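Local coordinates for protein putative endoribonuclease (PDB 3LYB) that is a putative endoribonuclease of the L-PSP (YjgF-like) family that may cleave RNA, its natural substrate not being established, at residues I29-F43 with Q66-I80. Numbering follows the deposited sequence.
With CA (calcium ion), chain F.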
ATOM      1  N   ILE B  29      28.169   5.430 -12.678  1.00 36.06           N
ATOM      2  CA  ILE B  29      28.839   4.225 -12.171  1.00 35.44           C
ATOM      3  C   ILE B  29      28.090   3.597 -10.995  1.00 34.96           C
ATOM      4  O   ILE B  29      27.575   4.288 -10.130  1.00 33.94           O
ATOM      5  CB  ILE B  29      30.346   4.470 -11.888  1.00 35.44           C
ATOM      6  CG1 ILE B  29      31.114   4.381 -13.211  1.00 35.49           C
ATOM      7  CG2 ILE B  29      30.921   3.433 -10.880  1.00 34.98           C
ATOM      8  CD1 ILE B  29      32.463   5.075 -13.216  1.00 36.48           C
ATOM      9  N   ILE B  30      28.016   2.277 -11.004  1.00 35.59           N
ATOM     10  CA  ILE B  30      27.366   1.529  -9.948  1.00 37.06           C
ATOM     11  C   ILE B  30      28.363   0.579  -9.257  1.00 38.40           C
ATOM     12  O   ILE B  30      29.385   0.225  -9.837  1.00 38.48           O
ATOM     13  CB  ILE B  30      26.149   0.752 -10.498  1.00 36.88           C
ATOM     14  CG1 ILE B  30      26.488   0.125 -11.841  1.00 36.67           C
ATOM     15  CG2 ILE B  30      24.940   1.674 -10.651  1.00 36.29           C
ATOM     16  CD1 ILE B  30      25.779  -1.209 -12.059  1.00 39.05           C
ATOM     17  N   PRO B  31      28.070   0.149  -8.016  1.00 40.06           N
ATOM     18  CA  PRO B  31      29.038  -0.690  -7.291  1.00 41.26           C
ATOM     19  C   PRO B  31      29.028  -2.165  -7.700  1.00 43.20           C
ATOM     20  O   PRO B  31      28.643  -3.024  -6.910  1.00 43.00           O
ATOM     21  CB  PRO B  31      28.590  -0.542  -5.849  1.00 41.39           C
ATOM     22  CG  PRO B  31      27.104  -0.329  -5.954  1.00 40.96           C
ATOM     23  CD  PRO B  31      26.867   0.441  -7.211  1.00 39.98           C
ATOM     24  N   VAL B  32      29.448  -2.453  -8.929  1.00 45.70           N
ATOM     25  CA  VAL B  32      29.573  -3.824  -9.378  1.00 48.96           C
ATOM     26  C   VAL B  32      31.017  -4.166  -9.643  1.00 51.51           C
ATOM     27  O   VAL B  32      31.789  -3.331 -10.141  1.00 51.61           O
ATOM     28  CB  VAL B  32      28.787  -4.109 -10.675  1.00 48.95           C
ATOM     29  CG1 VAL B  32      27.325  -3.694 -10.525  1.00 48.92           C
ATOM     30  CG2 VAL B  32      29.455  -3.425 -11.889  1.00 50.32           C
ATOM     31  N   ASN B  33      31.377  -5.407  -9.318  1.00 54.72           N
ATOM     32  CA  ASN B  33      32.686  -5.927  -9.679  1.00 57.62           C
ATOM     33  C   ASN B  33      32.762  -6.093 -11.203  1.00 59.16           C
ATOM     34  O   ASN B  33      31.926  -6.797 -11.779  1.00 59.58           O
ATOM     35  CB  ASN B  33      32.942  -7.253  -8.971  1.00 58.07           C
ATOM     36  CG  ASN B  33      34.315  -7.307  -8.323  1.00 59.88           C
ATOM     37  OD1 ASN B  33      35.314  -6.905  -8.928  1.00 61.54           O
ATOM     38  ND2 ASN B  33      34.369  -7.805  -7.078  1.00 61.05           N
ATOM     39  N   PRO B  34      33.728  -5.418 -11.869  1.00 60.54           N
ATOM     40  CA  PRO B  34      33.871  -5.688 -13.315  1.00 61.45           C
ATOM     41  C   PRO B  34      34.269  -7.150 -13.562  1.00 62.06           C
ATOM     42  O   PRO B  34      33.998  -7.698 -14.629  1.00 61.76           O
ATOM     43  CB  PRO B  34      34.992  -4.728 -13.756  1.00 61.49           C
ATOM     44  CG  PRO B  34      35.019  -3.647 -12.702  1.00 61.24           C
ATOM     45  CD  PRO B  34      34.655  -4.365 -11.412  1.00 60.73           C
ATOM     46  N   LEU B  35      34.889  -7.766 -12.552  1.00 62.97           N
ATOM     47  CA  LEU B  35      35.296  -9.173 -12.615  1.00 63.56           C
ATOM     48  C   LEU B  35      34.108 -10.084 -12.294  1.00 63.49           C
ATOM     49  O   LEU B  35      33.338 -10.445 -13.192  1.00 63.80           O
ATOM     50  CB  LEU B  35      36.480  -9.445 -11.666  1.00 63.83           C
ATOM     51  N   THR B  36      33.950 -10.418 -11.014  1.00 63.16           N
ATOM     52  CA  THR B  36      32.906 -11.339 -10.549  1.00 62.46           C
ATOM     53  C   THR B  36      31.540 -11.108 -11.207  1.00 61.90           C
ATOM     54  O   THR B  36      30.862 -12.059 -11.606  1.00 62.37           O
ATOM     55  CB  THR B  36      32.763 -11.284  -9.018  1.00 62.45           C
ATOM     56  N   GLY B  37      31.162  -9.841 -11.359  1.00 60.98           N
ATOM     57  CA  GLY B  37      29.786  -9.479 -11.712  1.00 59.10           C
ATOM     58  C   GLY B  37      28.974  -9.311 -10.433  1.00 57.77           C
ATOM     59  O   GLY B  37      27.744  -9.196 -10.478  1.00 57.69           O
ATOM     60  N   THR B  38      29.678  -9.295  -9.298  1.00 56.16           N
ATOM     61  CA  THR B  38      29.064  -9.151  -7.983  1.00 54.42           C
ATOM     62  C   THR B  38      28.655  -7.700  -7.724  1.00 52.71           C
ATOM     63  O   THR B  38      29.380  -6.770  -8.089  1.00 52.07           O
ATOM     64  CB  THR B  38      30.020  -9.582  -6.825  1.00 54.97           C
ATOM     65  OG1 THR B  38      31.037 -10.482  -7.299  1.00 54.98           O
ATOM     66  CG2 THR B  38      29.225 -10.220  -5.653  1.00 55.44           C
ATOM     67  N   ILE B  39      27.477  -7.536  -7.115  1.00 50.71           N
ATOM     68  CA  ILE B  39      27.048  -6.288  -6.508  1.00 48.77           C
ATOM     69  C   ILE B  39      27.705  -6.222  -5.140  1.00 47.42           C
ATOM     70  O   ILE B  39      27.594  -7.163  -4.359  1.00 47.77           O
ATOM     71  CB  ILE B  39      25.503  -6.240  -6.255  1.00 49.05           C
ATOM     72  CG1 ILE B  39      24.682  -6.540  -7.520  1.00 49.77           C
ATOM     73  CG2 ILE B  39      25.088  -4.916  -5.606  1.00 48.08           C
ATOM     74  CD1 ILE B  39      25.054  -5.703  -8.757  1.00 51.01           C
ATOM     75  N   VAL B  40      28.365  -5.105  -4.854  1.00 45.39           N
ATOM     76  CA  VAL B  40      28.975  -4.840  -3.559  1.00 43.73           C
ATOM     77  C   VAL B  40      27.912  -4.770  -2.470  1.00 42.91           C
ATOM     78  O   VAL B  40      26.976  -3.990  -2.580  1.00 43.09           O
ATOM     79  CB  VAL B  40      29.756  -3.523  -3.614  1.00 43.35           C
ATOM     80  CG1 VAL B  40      30.312  -3.176  -2.251  1.00 42.79           C
ATOM     81  CG2 VAL B  40      30.873  -3.634  -4.642  1.00 42.88           C
ATOM     82  N   ASN B  41      28.042  -5.570  -1.420  1.00 41.83           N
ATOM     83  CA  ASN B  41      26.941  -5.649  -0.442  1.00 41.83           C
ATOM     84  C   ASN B  41      27.271  -5.339   1.019  1.00 40.44           C
ATOM     85  O   ASN B  41      26.390  -5.329   1.873  1.00 40.23           O
ATOM     86  CB  ASN B  41      26.132  -6.954  -0.584  1.00 42.49           C
ATOM     87  CG  ASN B  41      26.980  -8.218  -0.403  1.00 45.60           C
ATOM     88  OD1 ASN B  41      28.116  -8.335  -0.900  1.00 49.55           O
ATOM     89  ND2 ASN B  41      26.403  -9.196   0.285  1.00 49.36           N
ATOM     90  N   GLY B  42      28.530  -5.052   1.300  1.00 39.29           N
ATOM     91  CA  GLY B  42      28.934  -4.729   2.655  1.00 38.13           C
ATOM     92  C   GLY B  42      30.435  -4.659   2.755  1.00 37.40           C
ATOM     93  O   GLY B  42      31.127  -4.757   1.734  1.00 36.54           O
ATOM     94  N   PHE B  43      30.920  -4.489   3.986  1.00 36.93           N
ATOM     95  CA  PHE B  43      32.358  -4.330   4.285  1.00 37.25           C
ATOM     96  C   PHE B  43      33.287  -5.406   3.722  1.00 38.08           C
ATOM     97  O   PHE B  43      34.402  -5.106   3.261  1.00 38.17           O
ATOM     98  CB  PHE B  43      32.588  -4.220   5.785  1.00 36.30           C
ATOM     99  CG  PHE B  43      32.192  -2.907   6.349  1.00 34.70           C
ATOM    100  CD1 PHE B  43      32.600  -1.723   5.736  1.00 33.22           C
ATOM    101  CD2 PHE B  43      31.419  -2.837   7.501  1.00 32.84           C
ATOM    102  CE1 PHE B  43      32.249  -0.484   6.269  1.00 32.62           C
ATOM    103  CE2 PHE B  43      31.057  -1.599   8.034  1.00 32.60           C
ATOM    104  CZ  PHE B  43      31.474  -0.418   7.410  1.00 31.90           C
ATOM    105  N   GLN B  66      25.292  -0.201   8.376  1.00 31.21           N
ATOM    106  CA  GLN B  66      26.068   0.829   7.659  1.00 30.11           C
ATOM    107  C   GLN B  66      26.943   0.293   6.527  1.00 29.14           C
ATOM    108  O   GLN B  66      27.249   1.003   5.560  1.00 28.56           O
ATOM    109  CB  GLN B  66      26.884   1.708   8.623  1.00 30.32           C
ATOM    110  CG  GLN B  66      27.846   0.971   9.541  1.00 32.15           C
ATOM    111  CD  GLN B  66      28.913   1.888  10.158  1.00 33.08           C
ATOM    112  OE1 GLN B  66      28.867   3.119  10.037  1.00 32.88           O
ATOM    113  NE2 GLN B  66      29.892   1.276  10.802  1.00 31.72           N
ATOM    114  N   GLY B  67      27.315  -0.974   6.640  1.00 28.55           N
ATOM    115  CA  GLY B  67      28.205  -1.619   5.679  1.00 27.45           C
ATOM    116  C   GLY B  67      27.841  -1.431   4.227  1.00 27.32           C
ATOM    117  O   GLY B  67      28.708  -1.077   3.415  1.00 28.17           O
ATOM    118  N   PRO B  68      26.566  -1.670   3.866  1.00 26.91           N
ATOM    119  CA  PRO B  68      26.297  -1.700   2.417  1.00 26.32           C
ATOM    120  C   PRO B  68      26.397  -0.340   1.706  1.00 26.39           C
ATOM    121  O   PRO B  68      26.992  -0.249   0.612  1.00 26.72           O
ATOM    122  CB  PRO B  68      24.894  -2.303   2.339  1.00 26.32           C
ATOM    123  CG  PRO B  68      24.805  -3.143   3.615  1.00 26.34           C
ATOM    124  CD  PRO B  68      25.464  -2.276   4.636  1.00 26.53           C
ATOM    125  N   ILE B  69      25.853   0.709   2.317  1.00 25.82           N
ATOM    126  CA  ILE B  69      25.936   2.037   1.720  1.00 25.47           C
ATOM    127  C   ILE B  69      27.391   2.559   1.693  1.00 25.96           C
ATOM    128  O   ILE B  69      27.807   3.186   0.703  1.00 26.12           O
ATOM    129  CB  ILE B  69      24.953   3.029   2.385  1.00 24.84           C
ATOM    130  CG1 ILE B  69      24.978   4.403   1.719  1.00 25.82           C
ATOM    131  CG2 ILE B  69      25.262   3.188   3.830  1.00 25.00           C
ATOM    132  CD1 ILE B  69      24.885   4.390   0.199  1.00 28.13           C
ATOM    133  N   LEU B  70      28.151   2.294   2.765  1.00 25.56           N
ATOM    134  CA  LEU B  70      29.539   2.752   2.866  1.00 25.04           C
ATOM    135  C   LEU B  70      30.363   2.044   1.807  1.00 25.44           C
ATOM    136  O   LEU B  70      31.028   2.676   0.991  1.00 25.51           O
ATOM    137  CB  LEU B  70      30.099   2.506   4.275  1.00 24.43           C
ATOM    138  CG  LEU B  70      29.542   3.382   5.416  1.00 22.44           C
ATOM    139  CD1 LEU B  70      30.015   2.889   6.793  1.00 21.66           C
ATOM    140  CD2 LEU B  70      29.864   4.868   5.224  1.00 18.70           C
ATOM    141  N   ALA B  71      30.250   0.725   1.782  1.00 26.12           N
ATOM    142  CA  ALA B  71      30.971  -0.079   0.814  1.00 27.06           C
ATOM    143  C   ALA B  71      30.638   0.294  -0.617  1.00 27.67           C
ATOM    144  O   ALA B  71      31.533   0.439  -1.430  1.00 28.49           O
ATOM    145  CB  ALA B  71      30.706  -1.552   1.052  1.00 27.07           C
ATOM    146  N   GLN B  72      29.355   0.451  -0.934  1.00 28.66           N
ATOM    147  CA  GLN B  72      28.952   0.802  -2.300  1.00 29.10           C
ATOM    148  C   GLN B  72      29.428   2.210  -2.677  1.00 29.76           C
ATOM    149  O   GLN B  72      29.891   2.446  -3.803  1.00 29.95           O
ATOM    150  CB  GLN B  72      27.437   0.680  -2.475  1.00 29.46           C
ATOM    151  CG  GLN B  72      26.881  -0.773  -2.507  1.00 29.18           C
ATOM    152  CD  GLN B  72      25.391  -0.826  -2.835  1.00 27.69           C
ATOM    153  OE1 GLN B  72      24.791   0.184  -3.178  1.00 27.62           O
ATOM    154  NE2 GLN B  72      24.799  -1.987  -2.717  1.00 24.57           N
ATOM    155  N   SER B  73      29.346   3.143  -1.738  1.00 29.94           N
ATOM    156  CA  SER B  73      29.780   4.488  -2.037  1.00 30.95           C
ATOM    157  C   SER B  73      31.263   4.470  -2.343  1.00 31.83           C
ATOM    158  O   SER B  73      31.730   5.070  -3.333  1.00 31.47           O
ATOM    159  CB  SER B  73      29.493   5.430  -0.875  1.00 30.70           C
ATOM    160  OG  SER B  73      28.104   5.471  -0.588  1.00 31.27           O
ATOM    161  N   TRP B  74      32.004   3.756  -1.499  1.00 32.95           N
ATOM    162  CA  TRP B  74      33.433   3.788  -1.611  1.00 33.85           C
ATOM    163  C   TRP B  74      33.774   3.187  -2.971  1.00 34.43           C
ATOM    164  O   TRP B  74      34.482   3.796  -3.783  1.00 34.99           O
ATOM    165  CB  TRP B  74      34.117   3.047  -0.459  1.00 34.01           C
ATOM    166  CG  TRP B  74      35.578   2.903  -0.737  1.00 35.24           C
ATOM    167  CD1 TRP B  74      36.557   3.836  -0.501  1.00 35.47           C
ATOM    168  CD2 TRP B  74      36.219   1.800  -1.392  1.00 35.35           C
ATOM    169  NE1 TRP B  74      37.774   3.363  -0.945  1.00 36.86           N
ATOM    170  CE2 TRP B  74      37.596   2.115  -1.491  1.00 37.15           C
ATOM    171  CE3 TRP B  74      35.766   0.568  -1.885  1.00 36.04           C
ATOM    172  CZ2 TRP B  74      38.531   1.238  -2.068  1.00 37.19           C
ATOM    173  CZ3 TRP B  74      36.690  -0.313  -2.456  1.00 37.59           C
ATOM    174  CH2 TRP B  74      38.062   0.030  -2.536  1.00 38.48           C
ATOM    175  N   TYR B  75      33.218   2.012  -3.230  1.00 34.47           N
ATOM    176  CA  TYR B  75      33.463   1.298  -4.466  1.00 34.89           C
ATOM    177  C   TYR B  75      33.197   2.150  -5.701  1.00 34.42           C
ATOM    178  O   TYR B  75      33.894   2.061  -6.694  1.00 34.55           O
ATOM    179  CB  TYR B  75      32.617   0.026  -4.484  1.00 35.21           C
ATOM    180  CG  TYR B  75      33.193  -1.034  -5.356  1.00 38.11           C
ATOM    181  CD1 TYR B  75      34.028  -2.022  -4.823  1.00 40.77           C
ATOM    182  CD2 TYR B  75      32.938  -1.044  -6.735  1.00 40.95           C
ATOM    183  CE1 TYR B  75      34.592  -3.010  -5.646  1.00 42.95           C
ATOM    184  CE2 TYR B  75      33.486  -2.028  -7.566  1.00 42.82           C
ATOM    185  CZ  TYR B  75      34.319  -2.998  -7.020  1.00 44.32           C
ATOM    186  OH  TYR B  75      34.865  -3.966  -7.854  1.00 48.86           O
ATOM    187  N   VAL B  76      32.177   2.985  -5.637  1.00 34.60           N
ATOM    188  CA  VAL B  76      31.802   3.779  -6.786  1.00 34.42           C
ATOM    189  C   VAL B  76      32.759   4.938  -6.944  1.00 34.92           C
ATOM    190  O   VAL B  76      33.220   5.230  -8.050  1.00 34.27           O
ATOM    191  CB  VAL B  76      30.350   4.317  -6.662  1.00 34.36           C
ATOM    192  CG1 VAL B  76      30.135   5.568  -7.534  1.00 31.97           C
ATOM    193  CG2 VAL B  76      29.384   3.248  -7.035  1.00 32.75           C
ATOM    194  N   LEU B  77      33.018   5.612  -5.826  1.00 35.90           N
ATOM    195  CA  LEU B  77      33.913   6.756  -5.813  1.00 37.03           C
ATOM    196  C   LEU B  77      35.329   6.393  -6.252  1.00 38.13           C
ATOM    197  O   LEU B  77      35.921   7.091  -7.076  1.00 38.53           O
ATOM    198  CB  LEU B  77      33.895   7.425  -4.453  1.00 36.59           C
ATOM    199  CG  LEU B  77      32.620   8.236  -4.204  1.00 36.73           C
ATOM    200  CD1 LEU B  77      32.587   8.779  -2.792  1.00 36.71           C
ATOM    201  CD2 LEU B  77      32.469   9.383  -5.207  1.00 36.45           C
ATOM    202  N   GLU B  78      35.838   5.272  -5.743  1.00 39.45           N
ATOM    203  CA  GLU B  78      37.136   4.744  -6.155  1.00 40.80           C
ATOM    204  C   GLU B  78      37.170   4.345  -7.631  1.00 41.13           C
ATOM    205  O   GLU B  78      38.194   4.516  -8.288  1.00 41.84           O
ATOM    206  CB  GLU B  78      37.567   3.585  -5.243  1.00 40.93           C
ATOM    207  CG  GLU B  78      38.877   2.866  -5.638  1.00 43.07           C
ATOM    208  CD  GLU B  78      40.162   3.699  -5.417  1.00 46.04           C
ATOM    209  OE1 GLU B  78      40.101   4.772  -4.762  1.00 44.11           O
ATOM    210  OE2 GLU B  78      41.237   3.252  -5.899  1.00 46.81           O
ATOM    211  N   SER B  79      36.064   3.823  -8.153  1.00 41.52           N
ATOM    212  CA  SER B  79      35.966   3.539  -9.590  1.00 41.98           C
ATOM    213  C   SER B  79      36.176   4.811 -10.384  1.00 42.11           C
ATOM    214  O   SER B  79      36.916   4.828 -11.360  1.00 42.00           O
ATOM    215  CB  SER B  79      34.598   2.962  -9.948  1.00 41.98           C
ATOM    216  OG  SER B  79      34.439   1.667  -9.405  1.00 42.92           O
ATOM    217  N   ILE B  80      35.515   5.878  -9.948  1.00 42.63           N
ATOM    218  CA  ILE B  80      35.626   7.159 -10.607  1.00 43.05           C
ATOM    219  C   ILE B  80      37.082   7.532 -10.600  1.00 43.95           C
ATOM    220  O   ILE B  80      37.647   7.752 -11.657  1.00 44.44           O
ATOM    221  CB  ILE B  80      34.706   8.239  -9.977  1.00 42.74           C
ATOM    222  CG1 ILE B  80      33.260   7.993 -10.423  1.00 40.88           C
ATOM    223  CG2 ILE B  80      35.117   9.635 -10.408  1.00 41.19           C
ATOM    224  CD1 ILE B  80      32.211   8.694  -9.571  1.00 36.05           C
TER
HETATM  225 CA    CA F 166      29.674  -9.980  -1.823  0.50 52.26          CA
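In the YjgF-like fold of this chain, the loop that leaves strand 23-26 runs along one side of the long helix 60-85; Pro31 and Val40 are pressed against its middle, around Gln72 and Tyr75, and Phe43 against Gly67 and Leu70 a turn earlier. The Tyr75 ring turns one side to the loop: Val40 CG2 lies over that face in a CH-pi contact, 3.6 Å from the ring centroid, and on the same side, nearer the rim, the carbonyl Val32 O is 3.3 Å from Tyr75 CE2. With CG1 of Val40 anti to the backbone N (chi1 176°), that branch meets Ala71 CB and leaves CG2 to the tyrosine. Gln72 supplies the polar link. Its extended chain passes across the Pro31 ring, Gln72 CG lying 3.5 Å from Pro31 CG, and Gln72 NE2 donates to Val40 O at 3.0 Å, almost in line with the carbonyl bond and close to the amide's own plane. The same amide also bonds Thr138 O and Leu140 N, which fixes its rotation and ties helix and loop to the segment leading into strand 141-148. At the end toward Gln66, Gly67 CA sits over a face of the Phe43 ring, 3.8 Å from its centroid, and Leu70 CD1 touches Phe43 CZ. At the other end, toward Ile80, Ile29 CG2 packs on Val76 CG1 and Ser79 CB. Asn41 points away from the helix, and its OD1 binds a calcium ion together with Asp45. The whole is a loop laid over the long helix of an alpha/beta YjgF-like subunit.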